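Local coordinates for iron-sulfur cluster assembly scaffold protein IscU (Streptococcus pyogenes, PDB 1SU0) that probably serves as the scaffold on which the cysteine desulfurase IscS builds iron-sulfur clusters before they are handed to other proteins, at residues 33-46 with 126-138. Numbering follows the deposited sequence.
Sequences VQLNNPTCGDVISL and KCSTLAWNALKEA. With ZN (zinc ion), chain B.
Asp42 and Cys127 meet at a zinc ion, supplying two of the ligands in the metal site of the NifU/IscU scaffold fold. Asp42 OD1 lies 2.4 Å from the zinc and Cys127 SG 2.2 Å, while Cys40 SG, on the same loop as Asp42, stands further off at 2.8 Å. Cys65 completes the site, where zinc is probably a stand-in for an iron-sulfur centre. The zinc thus joins the turn of a beta hairpin to helix 122-139, and no direct hydrogen bond crosses between segments 33-46 and 126-138. The carboxylate's other oxygen, OD2, has a hydrogen-bond partner elsewhere, and Asp42 CB rests 3.5 Å from Leu130 CD2, so apolar contact begins one bond from the carboxylate.

Leu130 shows how the apolar contact is shared out beside the site. With CG anti to the backbone N (chi1 -178°), it reaches from the helix into the hairpin and divides its branches: CD2 goes to Asp42, CD1 to Leu35 CB, and CG faces Ile44 CG2, the two side chains running alongside one another and pointing opposite ways. Pro38 covers the neighbouring turn, its CG 3.4 Å from Cys127 N and its CB against Lys126 CB.

Farther along, strand 33-36 runs at 143° to the helix and strand 43-46 at 34°, and the Ala134 methyl touches Leu35, Ile44 and Leu46. Ile44 and Leu46 also touch Phe60 of strand 55-63, the next strand of the sheet. Val33 closes this end by splitting its methyls: CG1 touches Glu137 CB, the two side chains lying roughly perpendicular, whereas CG2 meets Ala138 CB at 3.7 Å.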
loop_
_atom_site.group_PDB
_atom_site.type_symbol
_atom_site.label_atom_id
_atom_site.label_comp_id
_atom_site.label_asym_id
_atom_site.label_seq_id
_atom_site.Cartn_x
_atom_site.Cartn_y
_atom_site.Cartn_z
ATOM N N VAL A 33 4.760 0.101 -12.664
ATOM C CA VAL A 33 3.387 -0.371 -12.781
ATOM C C VAL A 33 2.454 0.764 -12.405
ATOM O O VAL A 33 2.439 1.203 -11.242
ATOM C CB VAL A 33 3.114 -1.571 -11.878
ATOM C CG1 VAL A 33 1.662 -2.004 -12.008
ATOM C CG2 VAL A 33 4.068 -2.724 -12.225
ATOM N N GLN A 34 1.671 1.218 -13.382
ATOM C CA GLN A 34 0.754 2.316 -13.172
ATOM C C GLN A 34 -0.701 1.879 -13.231
ATOM O O GLN A 34 -1.154 1.299 -14.211
ATOM C CB GLN A 34 1.016 3.413 -14.196
ATOM C CG GLN A 34 2.074 4.434 -13.741
ATOM C CD GLN A 34 3.344 4.379 -14.581
ATOM O OE1 GLN A 34 3.841 3.285 -14.878
ATOM N NE2 GLN A 34 3.868 5.545 -14.965
ATOM N N LEU A 35 -1.411 2.130 -12.143
ATOM C CA LEU A 35 -2.864 2.066 -12.098
ATOM C C LEU A 35 -3.459 3.379 -11.576
ATOM O O LEU A 35 -2.749 4.228 -11.040
ATOM C CB LEU A 35 -3.312 0.924 -11.182
ATOM C CG LEU A 35 -2.388 -0.280 -11.002
ATOM C CD1 LEU A 35 -3.088 -1.281 -10.090
ATOM C CD2 LEU A 35 -2.001 -0.922 -12.333
ATOM N N ASN A 36 -4.775 3.529 -11.684
ATOM C CA ASN A 36 -5.402 4.746 -11.200
ATOM C C ASN A 36 -6.821 4.629 -10.624
ATOM O O ASN A 36 -7.432 3.565 -10.593
ATOM C CB ASN A 36 -5.280 5.885 -12.257
ATOM C CG ASN A 36 -6.044 5.612 -13.547
ATOM O OD1 ASN A 36 -5.440 5.378 -14.599
ATOM N ND2 ASN A 36 -7.370 5.705 -13.485
ATOM N N ASN A 37 -7.275 5.801 -10.180
ATOM C CA ASN A 37 -8.445 6.095 -9.346
ATOM C C ASN A 37 -9.519 5.048 -9.014
ATOM O O ASN A 37 -9.823 4.156 -9.806
ATOM C CB ASN A 37 -9.118 7.383 -9.879
ATOM C CG ASN A 37 -9.853 7.191 -11.208
ATOM O OD1 ASN A 37 -9.665 6.191 -11.913
ATOM N ND2 ASN A 37 -10.700 8.170 -11.556
ATOM N N PRO A 38 -10.071 5.170 -7.805
ATOM C CA PRO A 38 -11.448 4.726 -7.539
ATOM C C PRO A 38 -12.445 5.470 -8.462
ATOM O O PRO A 38 -13.367 4.898 -9.046
ATOM C CB PRO A 38 -11.678 5.151 -6.075
ATOM C CG PRO A 38 -10.297 5.359 -5.476
ATOM C CD PRO A 38 -9.404 5.706 -6.597
ATOM N N THR A 39 -12.164 6.761 -8.609
ATOM C CA THR A 39 -13.032 7.799 -9.169
ATOM C C THR A 39 -12.576 9.080 -8.480
ATOM O O THR A 39 -12.812 10.174 -8.961
ATOM C CB THR A 39 -14.520 7.557 -8.868
ATOM O OG1 THR A 39 -14.973 6.381 -9.546
ATOM C CG2 THR A 39 -15.393 8.667 -9.465
ATOM N N CYS A 40 -11.919 8.900 -7.332
ATOM C CA CYS A 40 -11.367 9.970 -6.527
ATOM C C CYS A 40 -10.281 10.774 -7.231
ATOM O O CYS A 40 -10.132 11.969 -6.984
ATOM C CB CYS A 40 -10.771 9.371 -5.254
ATOM S SG CYS A 40 -10.341 10.612 -4.026
ATOM N N GLY A 41 -9.500 10.100 -8.066
ATOM C CA GLY A 41 -8.440 10.731 -8.837
ATOM C C GLY A 41 -7.053 10.380 -8.320
ATOM O O GLY A 41 -6.137 11.197 -8.409
ATOM N N ASP A 42 -6.888 9.170 -7.792
ATOM C CA ASP A 42 -5.579 8.746 -7.319
ATOM C C ASP A 42 -4.829 8.090 -8.482
ATOM O O ASP A 42 -5.447 7.626 -9.413
ATOM C CB ASP A 42 -5.694 7.812 -6.105
ATOM C CG ASP A 42 -6.670 8.332 -5.046
ATOM O OD1 ASP A 42 -7.458 7.522 -4.509
ATOM O OD2 ASP A 42 -6.731 9.533 -4.697
ATOM N N VAL A 43 -3.502 8.128 -8.455
ATOM C CA VAL A 43 -2.668 7.460 -9.455
ATOM C C VAL A 43 -1.335 7.019 -8.822
ATOM O O VAL A 43 -0.829 7.662 -7.899
ATOM C CB VAL A 43 -2.368 8.334 -10.705
ATOM C CG1 VAL A 43 -3.615 9.026 -11.234
ATOM C CG2 VAL A 43 -1.303 9.370 -10.406
ATOM N N ILE A 44 -0.779 5.909 -9.296
ATOM C CA ILE A 44 0.498 5.465 -8.778
ATOM C C ILE A 44 1.361 4.726 -9.793
ATOM O O ILE A 44 0.893 3.917 -10.559
ATOM C CB ILE A 44 0.283 4.590 -7.518
ATOM C CG1 ILE A 44 1.636 4.237 -6.893
ATOM C CG2 ILE A 44 -0.555 3.351 -7.873
ATOM C CD1 ILE A 44 1.527 3.703 -5.502
ATOM N N SER A 45 2.642 5.026 -9.752
ATOM C CA SER A 45 3.636 4.373 -10.550
ATOM C C SER A 45 4.461 3.688 -9.496
ATOM O O SER A 45 5.072 4.349 -8.661
ATOM C CB SER A 45 4.446 5.412 -11.318
ATOM O OG SER A 45 5.448 4.834 -12.120
ATOM N N LEU A 46 4.435 2.362 -9.525
ATOM C CA LEU A 46 5.063 1.536 -8.527
ATOM C C LEU A 46 6.131 0.692 -9.225
ATOM O O LEU A 46 5.812 -0.311 -9.858
ATOM C CB LEU A 46 3.987 0.642 -7.890
ATOM C CG LEU A 46 4.214 -0.056 -6.536
ATOM C CD1 LEU A 46 4.078 -1.548 -6.662
ATOM C CD2 LEU A 46 5.547 0.308 -5.888
ATOM N N LYS A 126 -11.306 1.769 -2.162
ATOM C CA LYS A 126 -10.471 1.747 -3.362
ATOM C C LYS A 126 -9.315 2.770 -3.304
ATOM O O LYS A 126 -8.296 2.589 -3.971
ATOM C CB LYS A 126 -11.333 1.930 -4.620
ATOM C CG LYS A 126 -10.709 1.465 -5.949
ATOM C CD LYS A 126 -10.594 -0.071 -6.048
ATOM C CE LYS A 126 -11.574 -0.648 -7.074
ATOM N NZ LYS A 126 -12.944 -0.801 -6.484
ATOM N N CYS A 127 -9.456 3.826 -2.508
ATOM C CA CYS A 127 -8.331 4.734 -2.256
ATOM C C CYS A 127 -7.182 3.929 -1.598
ATOM O O CYS A 127 -6.019 3.948 -2.030
ATOM C CB CYS A 127 -8.762 5.909 -1.358
ATOM S SG CYS A 127 -10.108 6.968 -2.033
ATOM N N SER A 128 -7.549 3.171 -0.580
ATOM C CA SER A 128 -6.600 2.402 0.200
ATOM C C SER A 128 -6.010 1.172 -0.533
ATOM O O SER A 128 -4.848 0.850 -0.367
ATOM C CB SER A 128 -7.287 1.993 1.488
ATOM O OG SER A 128 -8.307 1.056 1.222
ATOM N N THR A 129 -6.780 0.523 -1.393
ATOM C CA THR A 129 -6.299 -0.701 -2.051
ATOM C C THR A 129 -5.449 -0.456 -3.296
ATOM O O THR A 129 -4.718 -1.346 -3.710
ATOM C CB THR A 129 -7.448 -1.624 -2.401
ATOM O OG1 THR A 129 -8.342 -0.947 -3.275
ATOM C CG2 THR A 129 -8.281 -1.971 -1.166
ATOM N N LEU A 130 -5.508 0.741 -3.859
ATOM C CA LEU A 130 -4.803 1.050 -5.100
ATOM C C LEU A 130 -3.355 0.577 -5.123
ATOM O O LEU A 130 -2.923 -0.099 -6.056
ATOM C CB LEU A 130 -4.869 2.565 -5.390
ATOM C CG LEU A 130 -4.226 3.120 -6.683
ATOM C CD1 LEU A 130 -4.505 2.310 -7.917
ATOM C CD2 LEU A 130 -4.695 4.544 -6.913
ATOM N N ALA A 131 -2.601 0.932 -4.099
ATOM C CA ALA A 131 -1.193 0.550 -4.019
ATOM C C ALA A 131 -1.037 -0.969 -3.990
ATOM O O ALA A 131 -0.178 -1.543 -4.681
ATOM C CB ALA A 131 -0.573 1.141 -2.818
ATOM N N TRP A 132 -1.881 -1.612 -3.194
ATOM C CA TRP A 132 -1.822 -3.050 -3.065
ATOM C C TRP A 132 -2.027 -3.738 -4.407
ATOM O O TRP A 132 -1.341 -4.696 -4.707
ATOM C CB TRP A 132 -2.836 -3.523 -2.024
ATOM C CG TRP A 132 -2.447 -3.097 -0.666
ATOM C CD1 TRP A 132 -2.889 -1.988 0.004
ATOM C CD2 TRP A 132 -1.483 -3.724 0.182
ATOM N NE1 TRP A 132 -2.264 -1.898 1.218
ATOM C CE2 TRP A 132 -1.411 -2.962 1.366
ATOM C CE3 TRP A 132 -0.675 -4.867 0.068
ATOM C CZ2 TRP A 132 -0.567 -3.299 2.423
ATOM C CZ3 TRP A 132 0.174 -5.197 1.118
ATOM C CH2 TRP A 132 0.213 -4.423 2.279
ATOM N N ASN A 133 -2.924 -3.205 -5.227
ATOM C CA ASN A 133 -3.235 -3.790 -6.537
ATOM C C ASN A 133 -2.162 -3.494 -7.564
ATOM O O ASN A 133 -1.969 -4.261 -8.493
ATOM C CB ASN A 133 -4.610 -3.318 -7.016
ATOM C CG ASN A 133 -5.731 -3.710 -6.047
ATOM O OD1 ASN A 133 -6.890 -3.366 -6.253
ATOM N ND2 ASN A 133 -5.370 -4.391 -4.954
ATOM N N ALA A 134 -1.441 -2.392 -7.393
ATOM C CA ALA A 134 -0.304 -2.093 -8.268
ATOM C C ALA A 134 0.834 -3.032 -7.905
ATOM O O ALA A 134 1.694 -3.332 -8.731
ATOM C CB ALA A 134 0.136 -0.632 -8.144
ATOM N N LEU A 135 0.827 -3.493 -6.662
ATOM C CA LEU A 135 1.769 -4.494 -6.227
ATOM C C LEU A 135 1.404 -5.829 -6.848
ATOM O O LEU A 135 2.262 -6.486 -7.424
ATOM C CB LEU A 135 1.780 -4.612 -4.700
ATOM C CG LEU A 135 2.764 -5.634 -4.143
ATOM C CD1 LEU A 135 4.152 -5.388 -4.687
ATOM C CD2 LEU A 135 2.778 -5.566 -2.636
ATOM N N LYS A 136 0.138 -6.233 -6.727
ATOM C CA LYS A 136 -0.324 -7.510 -7.288
ATOM C C LYS A 136 0.119 -7.659 -8.748
ATOM O O LYS A 136 0.597 -8.716 -9.172
ATOM C CB LYS A 136 -1.846 -7.603 -7.215
ATOM C CG LYS A 136 -2.417 -7.886 -5.810
ATOM C CD LYS A 136 -3.848 -8.363 -5.980
ATOM C CE LYS A 136 -4.642 -8.373 -4.710
ATOM N NZ LYS A 136 -6.089 -8.413 -5.096
ATOM N N GLU A 137 -0.020 -6.570 -9.501
ATOM C CA GLU A 137 0.343 -6.560 -10.906
ATOM C C GLU A 137 1.854 -6.677 -11.090
ATOM O O GLU A 137 2.320 -7.425 -11.969
ATOM C CB GLU A 137 -0.171 -5.294 -11.584
ATOM C CG GLU A 137 -1.543 -5.452 -12.229
ATOM C CD GLU A 137 -2.678 -5.313 -11.224
ATOM O OE1 GLU A 137 -2.642 -5.995 -10.160
ATOM O OE2 GLU A 137 -3.604 -4.510 -11.515
ATOM N N ALA A 138 2.606 -5.941 -10.269
ATOM C CA ALA A 138 4.075 -5.949 -10.331
ATOM C C ALA A 138 4.684 -7.341 -10.113
ATOM O O ALA A 138 5.583 -7.773 -10.835
ATOM C CB ALA A 138 4.651 -4.964 -9.335
HETATM ZN ZN ZN B . -8.833 8.616 -2.864
#